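Galactokinase (Bifidobacterium longum subsp. infantis, PDB 6TEP) probably phosphorylates galactose at the expense of ATP, as a GHMP-family galactokinase, and binds galactose, ADP and magnesium. Local coordinates at residues A[104-109]-A[181-186]; A[75-80]-A[87-92]. All coordinates share one frame; numbering follows the deposited sequence.

Contact 1 (A[104-109]-A[181-186]); sequences SAYPTG and EMAGAS. With ADP (adenosine-5'-diphosphate), chain H.
Ser104 O is gripped twice by Thr108, by OG1 at 2.7 Å and by the backbone N at 3.0 Å, next to Ala105 and Gly109, which meet Met182. The two donors approach from opposite faces of the carbonyl plane, OG1 tilted 32° from it, which ties Ser104 to the turn that follows. Across the contact there is no hydrogen bond; the fit is apolar, with alanines and a methionine against the helix and a tyrosine ring. Gly109 has no side chain, so Met182 CB can settle 3.6 Å from Gly109 CA. Met182 CG, anti to its own N (chi1 -158°), rests 3.6 Å from Ala105 O, the acceptor of Gly109 N, and the chain then bends at its next two torsions. Ala105 CB points at the next residue along, 3.9 Å from Ala183 CA. This is the N-terminal domain of the GHMP kinases, where the N-terminal part of helix 105-116 leans on the C-terminal end of helix 165-182 beside the nucleotide; Tyr106 O is also bonded to Ser178 OG. The Tyr106 ring stands between Ala183 and the ribose of ADP. On one face Ala183 CB makes a CH-pi contact 3.8 Å from the ring centroid and 17° off the normal. The ribose lies on the other side, with Tyr106 CE2 3.6 Å from ADP O2', which approaches obliquely. Past Gly184, whose positive phi takes the chain out of helical geometry, Ala185 CB comes to 4.1 Å from Tyr106 OH, and the backbone of Ala185 bonds to that of magnesium-binding Glu179.

Contact 2 (A[75-80]-A[87-92]); sequences KVRVVS and VAEADL. With ADP (adenosine-5'-diphosphate), chain H.
Val76 CG2 sits 3.6 Å from Leu92 CG and also touches both of that leucine's methyls, and two residues further on Val78 CG2 meets Ala88 CB at 3.9 Å. Val76, Val78, Ala88 and Ala90 share one face of the two strands, and Thr108 and Pro107 of helix 105-116 pack on the two valines. The backbones pair antiparallel. Val76 and Ala90 form one hydrogen-bonded pair, Val78 and Ala88 another, each with two N-H to O=C bonds; Val76 N lies 2.8 Å from Ala90 O. The intervening non-hydrogen-bonded pair, Arg77 with Glu89, brings Glu89 CA to 3.2 Å from Val76 O, a CA-H...O contact. On the other face Glu89 stretches out from a CG anti to its N (chi1 -178°), flanked by two basic chains. Arg77 runs alongside it, but its NE forms a salt bridge to Asp126 instead; Lys75 crosses it with NZ 4.4 Å from Glu89 OE1, too far for a salt bridge. Asp91 OD2 lies 3.8 Å from Lys75 CG, while OD1 is hydrogen-bonded to Thr74 OG1. At the opposite end of strand 75-80, Ser80 OG donates to ADP N1 over 2.7 Å. The whole is a twisted beta hairpin at the border of the large mixed sheet, with the last residue of its inner strand bonded to N1 of the adenine in the ADP site.

Overall arrangement
Coming from the N terminus, the chain first closes contact 2, a hairpin with a short connection between strands 75-80 and 86-91. It then passes through a loop into helix 105-116, where the first half of contact 1 lies. Contact 1 closes a much longer loop, taking in strand 125-131 and helix 141-156 before helix 165-182 returns. The two are in series, neither nested nor crossed, with centres about 13 Å apart. Residues 104-109 are the shared piece: Ser104 packs on Val78 and Ala88, and Thr108 on Val76 and Leu92. Helix 105-116 thus lies between the sheet and helix 165-182, and both contacts reach ADP, contact 2 at the adenine and contact 1 at the ribose.

Contact 1 (A[104-109]-A[181-186])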
loop_
_atom_site.group_PDB
_atom_site.type_symbol
_atom_site.label_atom_id
_atom_site.label_comp_id
_atom_site.label_asym_id
_atom_site.label_seq_id
_atom_site.Cartn_x
_atom_site.Cartn_y
_atom_site.Cartn_z
ATOM N N SER A 104 -0.608 6.497 -17.667
ATOM C CA SER A 104 -2.000 6.305 -18.093
ATOM C C SER A 104 -2.382 4.818 -18.138
ATOM O O SER A 104 -3.616 4.525 -18.238
ATOM C CB SER A 104 -2.293 6.942 -19.472
ATOM O OG SER A 104 -1.552 6.292 -20.481
ATOM N N ALA A 105 -1.391 3.922 -18.109
ATOM C CA ALA A 105 -1.661 2.477 -18.055
ATOM C C ALA A 105 -2.473 2.159 -16.781
ATOM O O ALA A 105 -3.285 1.258 -16.823
ATOM C CB ALA A 105 -0.374 1.706 -18.091
ATOM N N TYR A 106 -2.257 2.865 -15.685
ATOM C CA TYR A 106 -2.914 2.536 -14.386
ATOM C C TYR A 106 -4.407 2.785 -14.468
ATOM O O TYR A 106 -5.183 1.837 -14.267
ATOM C CB TYR A 106 -2.256 3.280 -13.243
ATOM C CG TYR A 106 -0.874 2.804 -12.941
ATOM C CD1 TYR A 106 -0.697 1.723 -12.121
ATOM C CD2 TYR A 106 0.268 3.437 -13.399
ATOM C CE1 TYR A 106 0.562 1.254 -11.772
ATOM C CE2 TYR A 106 1.534 2.943 -13.114
ATOM C CZ TYR A 106 1.702 1.905 -12.207
ATOM O OH TYR A 106 2.979 1.453 -11.978
ATOM N N PRO A 107 -4.888 3.994 -14.863
ATOM C CA PRO A 107 -6.330 4.201 -15.009
ATOM C C PRO A 107 -6.939 3.466 -16.223
ATOM O O PRO A 107 -8.016 2.861 -16.102
ATOM C CB PRO A 107 -6.510 5.729 -15.097
ATOM C CG PRO A 107 -5.168 6.231 -15.543
ATOM C CD PRO A 107 -4.141 5.273 -14.934
ATOM N N THR A 108 -6.268 3.485 -17.364
ATOM C CA THR A 108 -6.891 2.898 -18.543
ATOM C C THR A 108 -7.033 1.386 -18.300
ATOM O O THR A 108 -8.101 0.829 -18.661
ATOM C CB THR A 108 -6.039 3.190 -19.780
ATOM O OG1 THR A 108 -5.775 4.600 -19.854
ATOM C CG2 THR A 108 -6.740 2.705 -21.012
ATOM N N GLY A 109 -6.061 0.758 -17.625
ATOM C CA GLY A 109 -6.046 -0.719 -17.408
ATOM C C GLY A 109 -7.186 -1.114 -16.465
ATOM O O GLY A 109 -7.665 -2.239 -16.548
ATOM N N GLU A 181 -1.100 -6.383 -15.222
ATOM C CA GLU A 181 -1.236 -6.790 -16.637
ATOM C C GLU A 181 -1.237 -5.605 -17.586
ATOM O O GLU A 181 -0.731 -5.786 -18.750
ATOM C CB GLU A 181 -2.522 -7.603 -16.810
ATOM C CG GLU A 181 -2.404 -8.970 -16.152
ATOM C CD GLU A 181 -3.563 -9.903 -16.431
ATOM O OE1 GLU A 181 -4.015 -9.921 -17.596
ATOM O OE2 GLU A 181 -4.033 -10.582 -15.482
ATOM N N MET A 182 -1.689 -4.433 -17.153
ATOM C CA MET A 182 -1.586 -3.227 -18.040
ATOM C C MET A 182 -0.265 -2.452 -17.799
ATOM O O MET A 182 0.507 -2.236 -18.759
ATOM C CB MET A 182 -2.783 -2.267 -17.927
ATOM C CG MET A 182 -2.907 -1.377 -19.181
ATOM S SD MET A 182 -2.847 -2.145 -20.831
ATOM C CE MET A 182 -4.491 -2.837 -20.813
ATOM N N ALA A 183 0.024 -2.117 -16.553
ATOM C CA ALA A 183 1.214 -1.320 -16.195
ATOM C C ALA A 183 2.443 -2.225 -16.133
ATOM O O ALA A 183 3.562 -1.698 -16.248
ATOM C CB ALA A 183 0.969 -0.628 -14.904
ATOM N N GLY A 184 2.241 -3.514 -15.865
ATOM C CA GLY A 184 3.333 -4.490 -15.852
ATOM C C GLY A 184 4.084 -4.472 -14.546
ATOM O O GLY A 184 5.230 -4.831 -14.568
ATOM N N ALA A 185 3.438 -4.025 -13.462
ATOM C CA ALA A 185 4.032 -3.926 -12.112
ATOM C C ALA A 185 3.405 -5.008 -11.257
ATOM O O ALA A 185 2.223 -4.909 -10.984
ATOM C CB ALA A 185 3.718 -2.570 -11.520
ATOM N N SER A 186 4.181 -5.976 -10.830
ATOM C CA SER A 186 3.726 -7.006 -9.869
ATOM C C SER A 186 3.228 -6.370 -8.555
ATOM O O SER A 186 3.974 -5.569 -7.973
ATOM C CB SER A 186 4.805 -8.016 -9.638
ATOM O OG SER A 186 4.277 -9.073 -8.873
HETATM P PB ADP H . 4.136 3.915 -5.216
HETATM O O1B ADP H . 3.718 5.367 -5.085
HETATM O O2B ADP H . 2.954 3.013 -5.328
HETATM O O3B ADP H . 5.092 3.484 -4.090
HETATM P PA ADP H . 4.631 2.975 -7.891
HETATM O O1A ADP H . 3.959 1.641 -7.710
HETATM O O2A ADP H . 5.851 2.909 -8.725
HETATM O O3A ADP H . 4.996 3.693 -6.530
HETATM O "O5'" ADP H . 3.518 3.938 -8.530
HETATM C "C5'" ADP H . 3.898 5.248 -8.975
HETATM C "C4'" ADP H . 3.548 5.372 -10.435
HETATM O "O4'" ADP H . 2.119 5.437 -10.559
HETATM C "C3'" ADP H . 4.078 6.663 -11.046
HETATM O "O3'" ADP H . 5.382 6.481 -11.550
HETATM C "C2'" ADP H . 3.058 6.909 -12.161
HETATM O "O2'" ADP H . 3.316 6.048 -13.229
HETATM C "C1'" ADP H . 1.782 6.501 -11.427
HETATM N N9 ADP H . 1.204 7.578 -10.639
HETATM C C8 ADP H . 0.871 7.520 -9.302
HETATM N N7 ADP H . 0.320 8.626 -8.866
HETATM C C5 ADP H . 0.211 9.444 -10.006
HETATM C C6 ADP H . -0.294 10.744 -10.220
HETATM N N6 ADP H . -0.830 11.521 -9.280
HETATM N N1 ADP H . -0.248 11.241 -11.491
HETATM C C2 ADP H . 0.291 10.501 -12.455
HETATM N N3 ADP H . 0.842 9.292 -12.365
HETATM C C4 ADP H . 0.750 8.801 -11.098
#

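Contact 2 (A[75-80]-A[87-92])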
loop_
_atom_site.group_PDB
_atom_site.type_symbol
_atom_site.label_atom_id
_atom_site.label_comp_id
_atom_site.label_asym_id
_atom_site.label_seq_id
_atom_site.Cartn_x
_atom_site.Cartn_y
_atom_site.Cartn_z
ATOM N N LYS A 75 -12.825 5.737 -26.106
ATOM C CA LYS A 75 -11.640 6.606 -25.916
ATOM C C LYS A 75 -11.452 6.784 -24.414
ATOM O O LYS A 75 -12.448 7.046 -23.728
ATOM C CB LYS A 75 -11.762 7.967 -26.616
ATOM C CG LYS A 75 -11.417 7.971 -28.122
ATOM C CD LYS A 75 -11.368 9.324 -28.824
ATOM C CE LYS A 75 -10.626 9.290 -30.150
ATOM N NZ LYS A 75 -11.392 9.921 -31.256
ATOM N N VAL A 76 -10.199 6.718 -23.981
ATOM C CA VAL A 76 -9.768 7.099 -22.609
ATOM C C VAL A 76 -8.733 8.233 -22.688
ATOM O O VAL A 76 -7.606 7.996 -23.131
ATOM C CB VAL A 76 -9.269 5.927 -21.739
ATOM C CG1 VAL A 76 -8.958 6.485 -20.372
ATOM C CG2 VAL A 76 -10.242 4.736 -21.688
ATOM N N ARG A 77 -9.102 9.371 -22.119
ATOM C CA ARG A 77 -8.248 10.577 -21.949
ATOM C C ARG A 77 -7.999 10.738 -20.438
ATOM O O ARG A 77 -8.949 10.775 -19.697
ATOM C CB ARG A 77 -8.888 11.821 -22.570
ATOM C CG ARG A 77 -9.088 11.728 -24.061
ATOM C CD ARG A 77 -9.434 13.024 -24.604
ATOM N NE ARG A 77 -10.717 13.429 -24.165
ATOM C CZ ARG A 77 -11.245 14.580 -24.411
ATOM N NH1 ARG A 77 -10.571 15.448 -25.123
ATOM N NH2 ARG A 77 -12.408 14.879 -23.899
ATOM N N VAL A 78 -6.745 10.821 -20.042
ATOM C CA VAL A 78 -6.430 11.144 -18.626
ATOM C C VAL A 78 -5.410 12.270 -18.557
ATOM O O VAL A 78 -4.490 12.298 -19.345
ATOM C CB VAL A 78 -5.973 9.898 -17.846
ATOM C CG1 VAL A 78 -7.088 8.924 -17.692
ATOM C CG2 VAL A 78 -4.768 9.202 -18.449
ATOM N N VAL A 79 -5.512 13.067 -17.496
ATOM C CA VAL A 79 -4.495 14.093 -17.230
ATOM C C VAL A 79 -4.241 14.095 -15.710
ATOM O O VAL A 79 -5.177 13.704 -14.928
ATOM C CB VAL A 79 -4.996 15.434 -17.733
ATOM C CG1 VAL A 79 -6.135 15.954 -16.901
ATOM C CG2 VAL A 79 -3.882 16.433 -17.836
ATOM N N SER A 80 -3.085 14.579 -15.293
ATOM C CA SER A 80 -2.720 14.598 -13.863
ATOM C C SER A 80 -2.048 15.919 -13.567
ATOM O O SER A 80 -1.294 16.419 -14.412
ATOM C CB SER A 80 -1.818 13.449 -13.528
ATOM O OG SER A 80 -1.130 13.627 -12.323
ATOM N N VAL A 87 -1.940 15.460 -21.854
ATOM C CA VAL A 87 -3.122 14.564 -21.856
ATOM C C VAL A 87 -2.749 13.241 -22.522
ATOM O O VAL A 87 -2.304 13.237 -23.703
ATOM C CB VAL A 87 -4.352 15.198 -22.536
ATOM C CG1 VAL A 87 -5.510 14.209 -22.590
ATOM C CG2 VAL A 87 -4.809 16.474 -21.863
ATOM N N ALA A 88 -3.065 12.145 -21.843
ATOM C CA ALA A 88 -2.723 10.826 -22.391
ATOM C C ALA A 88 -4.009 10.297 -23.023
ATOM O O ALA A 88 -5.126 10.439 -22.375
ATOM C CB ALA A 88 -2.150 9.908 -21.318
ATOM N N GLU A 89 -3.931 9.728 -24.217
ATOM C CA GLU A 89 -5.173 9.181 -24.860
ATOM C C GLU A 89 -4.919 7.746 -25.323
ATOM O O GLU A 89 -3.869 7.508 -25.854
ATOM C CB GLU A 89 -5.639 10.047 -26.046
ATOM C CG GLU A 89 -6.939 9.538 -26.714
ATOM C CD GLU A 89 -7.428 10.334 -27.921
ATOM O OE1 GLU A 89 -7.625 9.703 -29.044
ATOM O OE2 GLU A 89 -7.651 11.592 -27.738
ATOM N N ALA A 90 -5.879 6.831 -25.076
ATOM C CA ALA A 90 -5.802 5.426 -25.530
ATOM C C ALA A 90 -7.204 5.056 -25.993
ATOM O O ALA A 90 -8.144 5.840 -25.748
ATOM C CB ALA A 90 -5.303 4.470 -24.446
ATOM N N ASP A 91 -7.332 3.879 -26.592
ATOM C CA ASP A 91 -8.660 3.346 -26.928
ATOM C C ASP A 91 -8.797 1.945 -26.345
ATOM O O ASP A 91 -7.879 1.126 -26.569
ATOM C CB ASP A 91 -8.922 3.398 -28.427
ATOM C CG ASP A 91 -10.403 3.458 -28.705
ATOM O OD1 ASP A 91 -11.102 2.470 -28.329
ATOM O OD2 ASP A 91 -10.822 4.466 -29.381
ATOM N N LEU A 92 -9.937 1.682 -25.702
ATOM C CA LEU A 92 -10.222 0.351 -25.106
ATOM C C LEU A 92 -10.566 -0.728 -26.132
ATOM O O LEU A 92 -10.319 -1.849 -25.802
ATOM C CB LEU A 92 -11.327 0.489 -24.065
ATOM C CG LEU A 92 -10.989 1.378 -22.888
ATOM C CD1 LEU A 92 -12.271 1.701 -22.145
ATOM C CD2 LEU A 92 -9.969 0.667 -21.960
HETATM P PB ADP H . 4.136 3.915 -5.216
HETATM O O1B ADP H . 3.718 5.367 -5.085
HETATM O O2B ADP H . 2.954 3.013 -5.328
HETATM O O3B ADP H . 5.092 3.484 -4.090
HETATM P PA ADP H . 4.631 2.975 -7.891
HETATM O O1A ADP H . 3.959 1.641 -7.710
HETATM O O2A ADP H . 5.851 2.909 -8.725
HETATM O O3A ADP H . 4.996 3.693 -6.530
HETATM O "O5'" ADP H . 3.518 3.938 -8.530
HETATM C "C5'" ADP H . 3.898 5.248 -8.975
HETATM C "C4'" ADP H . 3.548 5.372 -10.435
HETATM O "O4'" ADP H . 2.119 5.437 -10.559
HETATM C "C3'" ADP H . 4.078 6.663 -11.046
HETATM O "O3'" ADP H . 5.382 6.481 -11.550
HETATM C "C2'" ADP H . 3.058 6.909 -12.161
HETATM O "O2'" ADP H . 3.316 6.048 -13.229
HETATM C "C1'" ADP H . 1.782 6.501 -11.427
HETATM N N9 ADP H . 1.204 7.578 -10.639
HETATM C C8 ADP H . 0.871 7.520 -9.302
HETATM N N7 ADP H . 0.320 8.626 -8.866
HETATM C C5 ADP H . 0.211 9.444 -10.006
HETATM C C6 ADP H . -0.294 10.744 -10.220
HETATM N N6 ADP H . -0.830 11.521 -9.280
HETATM N N1 ADP H . -0.248 11.241 -11.491
HETATM C C2 ADP H . 0.291 10.501 -12.455
HETATM N N3 ADP H . 0.842 9.292 -12.365
HETATM C C4 ADP H . 0.750 8.801 -11.098
#